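Local coordinates for kojibiose phosphorylase (Gut metagenome, PDB 6W0P), which is a glycoside hydrolase family 65 protein that joins an N-terminal beta-sandwich domain to a helical catalytic domain and a small C-terminal beta domain, at residues A[140-145]-A[154-159]; A[169-174]-A[245-250]; A[332-337]-A[369-374]; A[351-356]-A[421-426]. All blocks are in the same frame, centred on the assembly; numbering follows the deposited sequence.

The four contacts form two pairs, one in each of two domains. Contacts 1 and 2 lie in the N-terminal beta-sandwich with centres about 9 Å apart: strands 152-161 and 245-256 are neighbours in one sheet, and contact 2 crosses from that sheet to the opposing one. Contacts 3 and 4 lie in the helical catalytic domain, centres about 10 Å apart, and touch where I334 O meets N352 ND2. Along the chain contact 1 closes before contact 2 opens, whereas contacts 3 and 4 cross in sequence, helix 351-361 being followed by helix 365-376. Between the pairs the centres are about 30 to 42 Å apart and the nearest atoms about 12 Å or more, so each pair packs inside its own domain.

Contact 1 of 4, residues A[140-145]-A[154-159]; sequences IISRLL and YQMISF
Three antiparallel hydrogen-bonded pairs, I140 with S158, S142 with M156 and L144 with Y154, supply six backbone bonds between 140-145 and 154-159. In the middle pair S142 N reaches M156 O at 2.8 Å and M156 N reaches S142 O at 2.9 Å. At the non-hydrogen-bonded pairs CA-H groups face carbonyls instead, R143 CA lying 3.2 Å from Y154 O. A bound water donates to M156 O at 2.9 Å and weakly to I140 O, bridging the two strands. The strands form a beta hairpin inside the large sheet of the sandwich. Helix 282-300 covers the face bearing S142, L144, Y154 and M156.

Side-chain packing is modest. S158 OG, placed between its backbone N and carbonyl carbon (chi1 84°), sits against I140, 3.4 Å from CB and 3.5 Å from CD1. L144 CB meets the edge of the Y154 ring at CD2, 4.1 Å away, and the ring's OH bonds to D146.

On the other face I141 and Q155 run side by side. The polar ends there bond to residues beyond the two strands: Q155 OE1 accepts from R249 and NE2 donates to F92 O, while R143 forms a salt bridge with D47 and a cation-pi contact with F45.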
loop_
_atom_site.group_PDB
_atom_site.type_symbol
_atom_site.label_atom_id
_atom_site.label_comp_id
_atom_site.label_asym_id
_atom_site.label_seq_id
_atom_site.Cartn_x
_atom_site.Cartn_y
_atom_site.Cartn_z
ATOM N N ILE A 140 -49.273 -6.868 -11.929
ATOM C CA ILE A 140 -48.954 -6.064 -10.715
ATOM C C ILE A 140 -48.155 -6.964 -9.781
ATOM O O ILE A 140 -48.682 -8.010 -9.414
ATOM C CB ILE A 140 -50.219 -5.520 -10.034
ATOM C CG1 ILE A 140 -51.207 -4.884 -11.016
ATOM C CG2 ILE A 140 -49.835 -4.560 -8.921
ATOM C CD1 ILE A 140 -52.598 -4.635 -10.412
ATOM N N ILE A 141 -46.929 -6.561 -9.429
ATOM C CA ILE A 141 -46.056 -7.295 -8.468
ATOM C C ILE A 141 -45.843 -6.402 -7.249
ATOM O O ILE A 141 -45.263 -5.316 -7.383
ATOM C CB ILE A 141 -44.746 -7.743 -9.128
ATOM C CG1 ILE A 141 -45.041 -8.608 -10.351
ATOM C CG2 ILE A 141 -43.843 -8.445 -8.131
ATOM C CD1 ILE A 141 -43.827 -9.001 -11.133
ATOM N N SER A 142 -46.333 -6.868 -6.105
ATOM C CA SER A 142 -46.350 -6.119 -4.830
ATOM C C SER A 142 -45.448 -6.855 -3.837
ATOM O O SER A 142 -45.460 -8.100 -3.859
ATOM C CB SER A 142 -47.772 -5.959 -4.349
ATOM O OG SER A 142 -48.569 -5.352 -5.364
ATOM N N ARG A 143 -44.645 -6.128 -3.053
ATOM C CA ARG A 143 -43.883 -6.766 -1.955
ATOM C C ARG A 143 -43.687 -5.856 -0.734
ATOM O O ARG A 143 -43.753 -4.597 -0.822
ATOM C CB ARG A 143 -42.577 -7.380 -2.469
ATOM C CG ARG A 143 -41.683 -6.486 -3.308
ATOM C CD ARG A 143 -40.701 -7.332 -4.101
ATOM N NE ARG A 143 -39.387 -6.703 -4.150
ATOM C CZ ARG A 143 -38.419 -6.974 -5.027
ATOM N NH1 ARG A 143 -38.603 -7.873 -5.972
ATOM N NH2 ARG A 143 -37.269 -6.315 -4.964
ATOM N N LEU A 144 -43.458 -6.552 0.374
ATOM C CA LEU A 144 -43.326 -6.062 1.762
ATOM C C LEU A 144 -42.215 -6.861 2.448
ATOM O O LEU A 144 -42.143 -8.083 2.246
ATOM C CB LEU A 144 -44.626 -6.330 2.524
ATOM C CG LEU A 144 -45.879 -5.560 2.139
ATOM C CD1 LEU A 144 -47.080 -6.183 2.841
ATOM C CD2 LEU A 144 -45.788 -4.092 2.515
ATOM N N LEU A 145 -41.426 -6.202 3.283
ATOM C CA LEU A 145 -40.698 -6.850 4.390
ATOM C C LEU A 145 -41.457 -6.502 5.674
ATOM O O LEU A 145 -41.793 -5.323 5.860
ATOM C CB LEU A 145 -39.240 -6.375 4.393
ATOM C CG LEU A 145 -38.470 -6.570 3.088
ATOM C CD1 LEU A 145 -37.017 -6.158 3.248
ATOM C CD2 LEU A 145 -38.533 -8.010 2.602
ATOM N N TYR A 154 -43.268 -10.812 2.121
ATOM C CA TYR A 154 -44.517 -11.138 1.403
ATOM C C TYR A 154 -44.429 -10.612 -0.024
ATOM O O TYR A 154 -43.865 -9.506 -0.270
ATOM C CB TYR A 154 -45.702 -10.529 2.146
ATOM C CG TYR A 154 -45.643 -10.780 3.631
ATOM C CD1 TYR A 154 -45.670 -12.069 4.131
ATOM C CD2 TYR A 154 -45.549 -9.731 4.535
ATOM C CE1 TYR A 154 -45.605 -12.309 5.490
ATOM C CE2 TYR A 154 -45.488 -9.957 5.898
ATOM C CZ TYR A 154 -45.543 -11.248 6.384
ATOM O OH TYR A 154 -45.456 -11.467 7.728
ATOM N N GLN A 155 -45.031 -11.358 -0.940
ATOM C CA GLN A 155 -45.080 -10.994 -2.370
ATOM C C GLN A 155 -46.463 -11.351 -2.879
ATOM O O GLN A 155 -46.954 -12.423 -2.529
ATOM C CB GLN A 155 -44.010 -11.742 -3.160
ATOM C CG GLN A 155 -43.924 -11.330 -4.619
ATOM C CD GLN A 155 -42.886 -12.163 -5.325
ATOM O OE1 GLN A 155 -42.879 -13.389 -5.216
ATOM N NE2 GLN A 155 -41.982 -11.493 -6.028
ATOM N N MET A 156 -47.047 -10.468 -3.663
ATOM C CA MET A 156 -48.343 -10.688 -4.316
ATOM C C MET A 156 -48.145 -10.386 -5.798
ATOM O O MET A 156 -47.506 -9.371 -6.120
ATOM C CB MET A 156 -49.437 -9.800 -3.725
ATOM C CG MET A 156 -50.820 -10.141 -4.227
ATOM S SD MET A 156 -52.131 -9.248 -3.360
ATOM C CE MET A 156 -51.772 -7.523 -3.726
ATOM N N ILE A 157 -48.626 -11.300 -6.639
ATOM C CA ILE A 157 -48.556 -11.230 -8.120
ATOM C C ILE A 157 -49.981 -11.404 -8.648
ATOM O O ILE A 157 -50.606 -12.445 -8.349
ATOM C CB ILE A 157 -47.601 -12.302 -8.675
ATOM C CG1 ILE A 157 -46.243 -12.282 -7.972
ATOM C CG2 ILE A 157 -47.454 -12.137 -10.177
ATOM C CD1 ILE A 157 -45.434 -13.542 -8.163
ATOM N N SER A 158 -50.461 -10.412 -9.395
ATOM C CA SER A 158 -51.750 -10.450 -10.120
ATOM C C SER A 158 -51.528 -10.344 -11.641
ATOM O O SER A 158 -50.619 -9.620 -12.088
ATOM C CB SER A 158 -52.644 -9.375 -9.633
ATOM O OG SER A 158 -52.342 -8.171 -10.290
ATOM N N PHE A 159 -52.372 -11.039 -12.403
ATOM C CA PHE A 159 -52.364 -11.088 -13.883
ATOM C C PHE A 159 -53.750 -10.653 -14.366
ATOM O O PHE A 159 -54.755 -11.123 -13.795
ATOM C CB PHE A 159 -52.032 -12.510 -14.342
ATOM C CG PHE A 159 -50.677 -13.036 -13.933
ATOM C CD1 PHE A 159 -49.563 -12.832 -14.729
ATOM C CD2 PHE A 159 -50.521 -13.783 -12.781
ATOM C CE1 PHE A 159 -48.327 -13.335 -14.368
ATOM C CE2 PHE A 159 -49.281 -14.281 -12.418
ATOM C CZ PHE A 159 -48.187 -14.064 -13.216
HETATM O O HOH W 1 -49.486 -7.245 -6.629
#

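Contact 2 of 4, residues A[169-174]-A[245-250]; sequences LELHLD and KTITRY
The interior of the beta-sandwich is where 169-174 and 245-250 meet: L169 and L171 of one sheet face I247 and R249 of the other, and L173 reaches R249 with CD2. The two strands run almost parallel, at 9°, with their axes 10.1 Å apart, so side chains bridge the gap, one of them to a backbone carbonyl. The L169 and I247 side chains cross, with L169 CD2 3.7 Å from I247 CG2. Beside them L171 and R249 run antiparallel alongside one another, L171 CD1 lying 4.0 Å from R249 CG.

R249 is bent at chi2 and chi3 (-58°), which folds its guanidinium over L171; L171 CB lies over one face, 3.9 Å from R249 CZ. R249 NH1 then donates to H172 O at 2.8 Å, approaching from above the carbonyl plane. With NE bonded to Q155 OE1 and NH2 to K93 O, all three nitrogens of this buried group have acceptors. The H172 side chain leaves the strand on the side away from 245-250, and H172 NE2 bonds to the anti lone pair of E170 OE1 at 3.1 Å.

Y235 of strand 230-239 touches L171 and I247, and I94 of strand 94-98 and M215 of strand 210-217 pack on R249.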
loop_
_atom_site.group_PDB
_atom_site.type_symbol
_atom_site.label_atom_id
_atom_site.label_comp_id
_atom_site.label_asym_id
_atom_site.label_seq_id
_atom_site.Cartn_x
_atom_site.Cartn_y
_atom_site.Cartn_z
ATOM N N LEU A 169 -46.242 -19.549 -14.332
ATOM C CA LEU A 169 -45.577 -18.766 -13.268
ATOM C C LEU A 169 -44.737 -19.733 -12.448
ATOM O O LEU A 169 -45.287 -20.796 -12.070
ATOM C CB LEU A 169 -46.644 -18.081 -12.417
ATOM C CG LEU A 169 -46.164 -17.426 -11.126
ATOM C CD1 LEU A 169 -45.275 -16.220 -11.393
ATOM C CD2 LEU A 169 -47.351 -17.024 -10.295
ATOM N N GLU A 170 -43.453 -19.411 -12.268
ATOM C CA GLU A 170 -42.514 -20.127 -11.367
ATOM C C GLU A 170 -42.158 -19.185 -10.203
ATOM O O GLU A 170 -41.729 -18.073 -10.488
ATOM C CB GLU A 170 -41.252 -20.552 -12.118
ATOM C CG GLU A 170 -41.510 -21.471 -13.304
ATOM C CD GLU A 170 -40.277 -21.904 -14.093
ATOM O OE1 GLU A 170 -39.155 -21.455 -13.763
ATOM O OE2 GLU A 170 -40.436 -22.677 -15.050
ATOM N N LEU A 171 -42.349 -19.624 -8.959
ATOM C CA LEU A 171 -41.799 -18.968 -7.751
ATOM C C LEU A 171 -40.523 -19.705 -7.326
ATOM O O LEU A 171 -40.581 -20.942 -7.112
ATOM C CB LEU A 171 -42.834 -18.960 -6.618
ATOM C CG LEU A 171 -44.220 -18.408 -6.943
ATOM C CD1 LEU A 171 -45.017 -18.258 -5.662
ATOM C CD2 LEU A 171 -44.143 -17.082 -7.680
ATOM N N HIS A 172 -39.429 -18.952 -7.175
ATOM C CA HIS A 172 -38.088 -19.478 -6.815
ATOM C C HIS A 172 -37.653 -18.967 -5.433
ATOM O O HIS A 172 -37.900 -17.778 -5.122
ATOM C CB HIS A 172 -37.064 -19.068 -7.870
ATOM C CG HIS A 172 -37.294 -19.604 -9.241
ATOM N ND1 HIS A 172 -36.258 -20.094 -10.016
ATOM C CD2 HIS A 172 -38.404 -19.684 -10.002
ATOM C CE1 HIS A 172 -36.726 -20.457 -11.191
ATOM N NE2 HIS A 172 -38.037 -20.222 -11.204
ATOM N N LEU A 173 -37.015 -19.834 -4.645
ATOM C CA LEU A 173 -35.965 -19.450 -3.671
ATOM C C LEU A 173 -34.630 -19.876 -4.279
ATOM O O LEU A 173 -34.453 -21.089 -4.513
ATOM C CB LEU A 173 -36.192 -20.132 -2.320
ATOM C CG LEU A 173 -37.606 -20.045 -1.759
ATOM C CD1 LEU A 173 -37.686 -20.818 -0.458
ATOM C CD2 LEU A 173 -38.037 -18.596 -1.550
ATOM N N ASP A 174 -33.762 -18.909 -4.566
ATOM C CA ASP A 174 -32.508 -19.085 -5.338
ATOM C C ASP A 174 -31.337 -18.713 -4.436
ATOM O O ASP A 174 -31.180 -17.504 -4.169
ATOM C CB ASP A 174 -32.506 -18.218 -6.605
ATOM C CG ASP A 174 -31.189 -18.272 -7.360
ATOM O OD1 ASP A 174 -30.349 -19.100 -6.961
ATOM O OD2 ASP A 174 -31.005 -17.497 -8.346
ATOM N N LYS A 245 -56.277 -12.539 -11.752
ATOM C CA LYS A 245 -55.830 -13.765 -11.058
ATOM C C LYS A 245 -54.632 -13.371 -10.194
ATOM O O LYS A 245 -53.654 -12.872 -10.760
ATOM C CB LYS A 245 -55.474 -14.830 -12.101
ATOM C CG LYS A 245 -54.922 -16.130 -11.545
ATOM C CD LYS A 245 -55.995 -16.978 -10.898
ATOM C CE LYS A 245 -55.437 -18.189 -10.167
ATOM N NZ LYS A 245 -56.201 -18.482 -8.924
ATOM N N THR A 246 -54.726 -13.547 -8.881
ATOM C CA THR A 246 -53.679 -13.120 -7.917
ATOM C C THR A 246 -53.193 -14.358 -7.189
ATOM O O THR A 246 -54.008 -15.202 -6.951
ATOM C CB THR A 246 -54.151 -12.083 -6.883
ATOM O OG1 THR A 246 -55.041 -12.693 -5.946
ATOM C CG2 THR A 246 -54.876 -10.909 -7.492
ATOM N N ILE A 247 -51.922 -14.378 -6.810
ATOM C CA ILE A 247 -51.330 -15.356 -5.859
ATOM C C ILE A 247 -50.514 -14.555 -4.834
ATOM O O ILE A 247 -49.928 -13.523 -5.224
ATOM C CB ILE A 247 -50.497 -16.396 -6.630
ATOM C CG1 ILE A 247 -49.895 -17.458 -5.712
ATOM C CG2 ILE A 247 -49.429 -15.741 -7.480
ATOM C CD1 ILE A 247 -49.277 -18.627 -6.475
ATOM N N THR A 248 -50.500 -14.995 -3.574
ATOM C CA THR A 248 -49.660 -14.404 -2.503
ATOM C C THR A 248 -48.586 -15.409 -2.099
ATOM O O THR A 248 -48.951 -16.549 -1.776
ATOM C CB THR A 248 -50.517 -13.985 -1.309
ATOM O OG1 THR A 248 -51.500 -13.118 -1.865
ATOM C CG2 THR A 248 -49.719 -13.308 -0.218
ATOM N N ARG A 249 -47.321 -14.996 -2.155
ATOM C CA ARG A 249 -46.167 -15.745 -1.611
ATOM C C ARG A 249 -45.803 -15.214 -0.216
ATOM O O ARG A 249 -45.497 -13.998 -0.098
ATOM C CB ARG A 249 -44.953 -15.601 -2.528
ATOM C CG ARG A 249 -43.878 -16.626 -2.224
ATOM C CD ARG A 249 -42.481 -16.103 -2.440
ATOM N NE ARG A 249 -42.241 -15.627 -3.797
ATOM C CZ ARG A 249 -41.283 -16.063 -4.597
ATOM N NH1 ARG A 249 -40.493 -17.042 -4.207
ATOM N NH2 ARG A 249 -41.093 -15.508 -5.782
ATOM N N TYR A 250 -45.811 -16.109 0.776
ATOM C CA TYR A 250 -45.280 -15.899 2.144
ATOM C C TYR A 250 -43.878 -16.501 2.211
ATOM O O TYR A 250 -43.698 -17.670 1.788
ATOM C CB TYR A 250 -46.207 -16.537 3.176
ATOM C CG TYR A 250 -47.624 -16.034 3.081
ATOM C CD1 TYR A 250 -48.518 -16.620 2.209
ATOM C CD2 TYR A 250 -48.068 -14.951 3.832
ATOM C CE1 TYR A 250 -49.827 -16.173 2.103
ATOM C CE2 TYR A 250 -49.371 -14.475 3.718
ATOM C CZ TYR A 250 -50.261 -15.096 2.854
ATOM O OH TYR A 250 -51.559 -14.705 2.713
#

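Contact 3 of 4, residues A[332-337]-A[369-374]; sequences NTIGAK and KDLIMF
One face of the F374 ring is covered by T333, whose CB stands 3.7 Å from the ring centroid and only 13° off the ring normal, a CH-pi contact close to the ring centre. The two branches of the threonine spread over the same ring: T333 OG1 comes to 3.7 Å from F374 CD2, while T333 CG2 reaches toward the far end, 4.0 Å from F374 CZ. F374 CG stands anti to the backbone N (chi1 159°), which carries the ring off helix 365-376 and beneath T333. N332 O approaches the phenylalanine obliquely and lies 3.4 Å from F374 CB; this carbonyl accepts a hydrogen bond from Y325 OH. N332 turns its CB away from the helix, and its amide bonds to E38 and K257.

Next to the ring, I334 crosses L371 with aliphatic carbons alone, I334 CG1 meeting L371 CD2 at 3.8 Å. No direct hydrogen bond joins the segments. A water bridges them instead, accepting from T333 OG1 at 3.2 Å and donating to L371 O at 3.1 Å, and so supplies a buried hydroxyl and a helix carbonyl with a common partner. Y360 of helix 351-361 packs against both I334 and L371.

Here part of the irregular link between helices 308-324 and 351-361, residues 332-334, packs on helix 365-376, an arrangement consistent with the (alpha/alpha)6 barrel of family 65 catalytic domains, in which long loops run between the barrel helices.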
loop_
_atom_site.group_PDB
_atom_site.type_symbol
_atom_site.label_atom_id
_atom_site.label_comp_id
_atom_site.label_asym_id
_atom_site.label_seq_id
_atom_site.Cartn_x
_atom_site.Cartn_y
_atom_site.Cartn_z
ATOM N N ASN A 332 -26.676 -6.310 15.657
ATOM C CA ASN A 332 -26.857 -5.723 14.299
ATOM C C ASN A 332 -26.275 -4.315 14.301
ATOM O O ASN A 332 -26.225 -3.702 15.374
ATOM C CB ASN A 332 -28.315 -5.694 13.840
ATOM C CG ASN A 332 -28.803 -7.008 13.270
ATOM O OD1 ASN A 332 -28.005 -7.908 13.008
ATOM N ND2 ASN A 332 -30.108 -7.137 13.100
ATOM N N THR A 333 -25.862 -3.822 13.135
ATOM C CA THR A 333 -25.360 -2.439 12.986
ATOM C C THR A 333 -25.819 -1.885 11.638
ATOM O O THR A 333 -26.386 -2.636 10.832
ATOM C CB THR A 333 -23.835 -2.385 13.144
ATOM O OG1 THR A 333 -23.417 -1.020 13.232
ATOM C CG2 THR A 333 -23.123 -3.038 11.986
ATOM N N ILE A 334 -25.562 -0.602 11.429
ATOM C CA ILE A 334 -25.890 0.134 10.180
ATOM C C ILE A 334 -24.660 0.073 9.261
ATOM O O ILE A 334 -23.581 0.538 9.685
ATOM C CB ILE A 334 -26.293 1.579 10.533
ATOM C CG1 ILE A 334 -27.470 1.592 11.512
ATOM C CG2 ILE A 334 -26.570 2.384 9.284
ATOM C CD1 ILE A 334 -27.986 2.954 11.859
ATOM N N GLY A 335 -24.820 -0.470 8.056
ATOM C CA GLY A 335 -23.833 -0.341 6.969
ATOM C C GLY A 335 -23.865 1.047 6.316
ATOM O O GLY A 335 -24.938 1.685 6.265
ATOM N N ALA A 336 -22.732 1.470 5.759
ATOM C CA ALA A 336 -22.577 2.729 5.002
ATOM C C ALA A 336 -23.588 2.850 3.847
ATOM O O ALA A 336 -23.818 4.002 3.419
ATOM C CB ALA A 336 -21.165 2.838 4.489
ATOM N N LYS A 337 -24.130 1.748 3.314
ATOM C CA LYS A 337 -25.256 1.811 2.334
ATOM C C LYS A 337 -26.433 0.981 2.844
ATOM O O LYS A 337 -27.208 0.472 1.999
ATOM C CB LYS A 337 -24.826 1.330 0.943
ATOM C CG LYS A 337 -23.555 1.989 0.435
ATOM C CD LYS A 337 -23.307 1.869 -1.038
ATOM C CE LYS A 337 -22.021 2.558 -1.432
ATOM N NZ LYS A 337 -22.127 4.034 -1.307
ATOM N N LYS A 369 -29.468 2.271 21.989
ATOM C CA LYS A 369 -28.729 1.349 22.898
ATOM C C LYS A 369 -28.174 0.154 22.104
ATOM O O LYS A 369 -27.034 -0.245 22.376
ATOM C CB LYS A 369 -29.632 0.914 24.058
ATOM C CG LYS A 369 -29.116 -0.244 24.903
ATOM C CD LYS A 369 -29.482 -0.171 26.388
ATOM C CE LYS A 369 -30.633 -1.078 26.792
ATOM N NZ LYS A 369 -31.190 -0.692 28.117
ATOM N N ASP A 370 -28.931 -0.377 21.134
ATOM C CA ASP A 370 -28.533 -1.562 20.325
ATOM C C ASP A 370 -27.332 -1.216 19.446
ATOM O O ASP A 370 -26.413 -2.067 19.351
ATOM C CB ASP A 370 -29.709 -2.154 19.552
ATOM C CG ASP A 370 -30.516 -3.148 20.380
ATOM O OD1 ASP A 370 -30.152 -3.334 21.545
ATOM O OD2 ASP A 370 -31.514 -3.723 19.863
ATOM N N LEU A 371 -27.303 -0.015 18.861
ATOM C CA LEU A 371 -26.125 0.470 18.097
ATOM C C LEU A 371 -24.863 0.380 18.966
ATOM O O LEU A 371 -23.845 -0.112 18.448
ATOM C CB LEU A 371 -26.363 1.894 17.594
ATOM C CG LEU A 371 -27.243 1.968 16.362
ATOM C CD1 LEU A 371 -27.534 3.408 15.982
ATOM C CD2 LEU A 371 -26.590 1.244 15.203
ATOM N N ILE A 372 -24.917 0.789 20.242
ATOM C CA ILE A 372 -23.742 0.685 21.161
ATOM C C ILE A 372 -23.500 -0.785 21.552
ATOM O O ILE A 372 -22.327 -1.169 21.647
ATOM C CB ILE A 372 -23.919 1.616 22.355
ATOM C CG1 ILE A 372 -23.992 3.068 21.891
ATOM C CG2 ILE A 372 -22.818 1.420 23.373
ATOM C CD1 ILE A 372 -24.908 3.934 22.741
ATOM N N MET A 373 -24.545 -1.603 21.708
ATOM C CA MET A 373 -24.404 -3.028 22.135
ATOM C C MET A 373 -23.703 -3.799 21.019
ATOM O O MET A 373 -22.904 -4.740 21.311
ATOM C CB MET A 373 -25.756 -3.688 22.427
ATOM C CG MET A 373 -26.408 -3.244 23.731
ATOM S SD MET A 373 -25.344 -3.270 25.164
ATOM C CE MET A 373 -24.872 -4.995 25.198
ATOM N N PHE A 374 -23.938 -3.399 19.772
ATOM C CA PHE A 374 -23.190 -4.002 18.650
ATOM C C PHE A 374 -21.701 -3.917 18.987
ATOM O O PHE A 374 -20.993 -4.906 18.724
ATOM C CB PHE A 374 -23.484 -3.347 17.301
ATOM C CG PHE A 374 -22.385 -3.618 16.309
ATOM C CD1 PHE A 374 -22.199 -4.885 15.781
ATOM C CD2 PHE A 374 -21.489 -2.624 15.964
ATOM C CE1 PHE A 374 -21.177 -5.139 14.880
ATOM C CE2 PHE A 374 -20.458 -2.881 15.076
ATOM C CZ PHE A 374 -20.304 -4.139 14.535
HETATM O O HOH W 2 -22.650 0.717 15.747
#

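Contact 4 of 4, residues A[351-356]-A[421-426]; sequences DNETYC and TGVFYA
E353 packs on G422 where two helices of the catalytic domain, which has the (alpha/alpha)6-barrel fold of family 65, cross. The axes of 351-356 and 421-426 pass 8.3 Å apart and cross at 47°. Tight packing is confined to one spot: E353 CB lies 3.1 Å from G422 O, against a helix surface made there of backbone alone. E353 CG continues onto A426, 3.8 Å from its CB, so the aliphatic root of the glutamate spans one turn of the other helix. A bend at chi2 (69°) then turns the carboxylate off toward R375, with which OE1 forms a salt bridge.

The flanks are looser. T354 CG2 comes only to 4.1 Å from G422 CA, and V423 offers one methyl, CG2, to E353 CG at 4.2 Å. Neither flank faces solvent, because the contact is buried; M447 and I451 of helix 437-458 pack on V423. No hydrogen bond or salt bridge crosses between the segments.

Helix 351-361 has a wider pi-type turn at 352-356, and within it the hydroxyl of T354, OG1, bonds back to the backbone carbonyl W350 O.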
loop_
_atom_site.group_PDB
_atom_site.type_symbol
_atom_site.label_atom_id
_atom_site.label_comp_id
_atom_site.label_asym_id
_atom_site.label_seq_id
_atom_site.Cartn_x
_atom_site.Cartn_y
_atom_site.Cartn_z
ATOM N N ASP A 351 -18.848 6.766 11.599
ATOM C CA ASP A 351 -20.086 7.496 11.179
ATOM C C ASP A 351 -21.294 7.069 12.007
ATOM O O ASP A 351 -22.154 7.934 12.263
ATOM C CB ASP A 351 -20.559 7.157 9.751
ATOM C CG ASP A 351 -19.583 7.465 8.640
ATOM O OD1 ASP A 351 -18.433 7.024 8.758
ATOM O OD2 ASP A 351 -19.993 8.173 7.675
ATOM N N ASN A 352 -21.377 5.779 12.311
ATOM C CA ASN A 352 -22.512 5.201 13.062
ATOM C C ASN A 352 -22.618 5.970 14.373
ATOM O O ASN A 352 -23.706 6.426 14.689
ATOM C CB ASN A 352 -22.366 3.692 13.283
ATOM C CG ASN A 352 -22.671 2.888 12.037
ATOM O OD1 ASN A 352 -22.834 3.446 10.961
ATOM N ND2 ASN A 352 -22.798 1.581 12.169
ATOM N N GLU A 353 -21.495 6.113 15.072
ATOM C CA GLU A 353 -21.445 6.649 16.449
ATOM C C GLU A 353 -21.569 8.177 16.432
ATOM O O GLU A 353 -22.196 8.699 17.332
ATOM C CB GLU A 353 -20.165 6.204 17.151
ATOM C CG GLU A 353 -20.183 4.760 17.593
ATOM C CD GLU A 353 -20.154 3.709 16.491
ATOM O OE1 GLU A 353 -19.441 3.896 15.482
ATOM O OE2 GLU A 353 -20.834 2.682 16.666
ATOM N N THR A 354 -21.014 8.861 15.434
ATOM C CA THR A 354 -20.774 10.315 15.495
ATOM C C THR A 354 -21.782 11.088 14.638
ATOM O O THR A 354 -21.767 12.317 14.749
ATOM C CB THR A 354 -19.336 10.610 15.059
ATOM O OG1 THR A 354 -19.099 10.056 13.757
ATOM C CG2 THR A 354 -18.341 10.056 16.048
ATOM N N TYR A 355 -22.565 10.419 13.779
ATOM C CA TYR A 355 -23.449 11.052 12.749
ATOM C C TYR A 355 -24.838 10.378 12.722
ATOM O O TYR A 355 -25.864 11.087 12.696
ATOM C CB TYR A 355 -22.906 10.868 11.324
ATOM C CG TYR A 355 -21.936 11.881 10.757
ATOM C CD1 TYR A 355 -20.604 11.906 11.144
ATOM C CD2 TYR A 355 -22.319 12.744 9.729
ATOM C CE1 TYR A 355 -19.703 12.801 10.585
ATOM C CE2 TYR A 355 -21.427 13.634 9.149
ATOM C CZ TYR A 355 -20.112 13.661 9.579
ATOM O OH TYR A 355 -19.216 14.546 9.040
ATOM N N CYS A 356 -24.866 9.045 12.650
ATOM C CA CYS A 356 -26.134 8.274 12.556
ATOM C C CYS A 356 -26.840 8.198 13.912
ATOM O O CYS A 356 -28.054 8.296 13.925
ATOM C CB CYS A 356 -25.916 6.876 11.993
ATOM S SG CYS A 356 -25.199 6.930 10.331
ATOM N N THR A 421 -12.610 6.482 19.850
ATOM C CA THR A 421 -13.201 7.682 20.503
ATOM C C THR A 421 -14.673 7.811 20.082
ATOM O O THR A 421 -15.468 8.277 20.890
ATOM C CB THR A 421 -12.357 8.936 20.282
ATOM O OG1 THR A 421 -12.251 9.231 18.886
ATOM C CG2 THR A 421 -10.990 8.785 20.908
ATOM N N GLY A 422 -15.046 7.337 18.898
ATOM C CA GLY A 422 -16.453 7.352 18.442
ATOM C C GLY A 422 -17.371 6.499 19.311
ATOM O O GLY A 422 -18.498 6.948 19.632
ATOM N N VAL A 423 -16.932 5.307 19.686
ATOM C CA VAL A 423 -17.671 4.465 20.678
ATOM C C VAL A 423 -17.692 5.198 22.025
ATOM O O VAL A 423 -18.766 5.270 22.614
ATOM C CB VAL A 423 -17.142 3.018 20.753
ATOM C CG1 VAL A 423 -17.914 2.186 21.761
ATOM C CG2 VAL A 423 -17.205 2.340 19.382
ATOM N N PHE A 424 -16.590 5.793 22.481
ATOM C CA PHE A 424 -16.589 6.578 23.742
ATOM C C PHE A 424 -17.694 7.646 23.654
ATOM O O PHE A 424 -18.576 7.697 24.547
ATOM C CB PHE A 424 -15.238 7.221 24.031
ATOM C CG PHE A 424 -15.402 8.595 24.630
ATOM C CD1 PHE A 424 -16.010 8.759 25.867
ATOM C CD2 PHE A 424 -14.988 9.721 23.946
ATOM C CE1 PHE A 424 -16.234 10.026 26.389
ATOM C CE2 PHE A 424 -15.196 10.987 24.474
ATOM C CZ PHE A 424 -15.818 11.141 25.696
ATOM N N TYR A 425 -17.697 8.444 22.582
ATOM C CA TYR A 425 -18.666 9.556 22.405
ATOM C C TYR A 425 -20.112 9.039 22.352
ATOM O O TYR A 425 -20.970 9.729 22.876
ATOM C CB TYR A 425 -18.354 10.378 21.158
ATOM C CG TYR A 425 -19.181 11.625 21.062
ATOM C CD1 TYR A 425 -18.810 12.775 21.721
ATOM C CD2 TYR A 425 -20.352 11.652 20.315
ATOM C CE1 TYR A 425 -19.567 13.929 21.635
ATOM C CE2 TYR A 425 -21.127 12.792 20.231
ATOM C CZ TYR A 425 -20.734 13.939 20.891
ATOM O OH TYR A 425 -21.476 15.085 20.797
ATOM N N ALA A 426 -20.386 7.927 21.667
ATOM C CA ALA A 426 -21.726 7.302 21.638
ATOM C C ALA A 426 -22.169 6.968 23.068
ATOM O O ALA A 426 -23.304 7.322 23.414
ATOM C CB ALA A 426 -21.743 6.076 20.749
#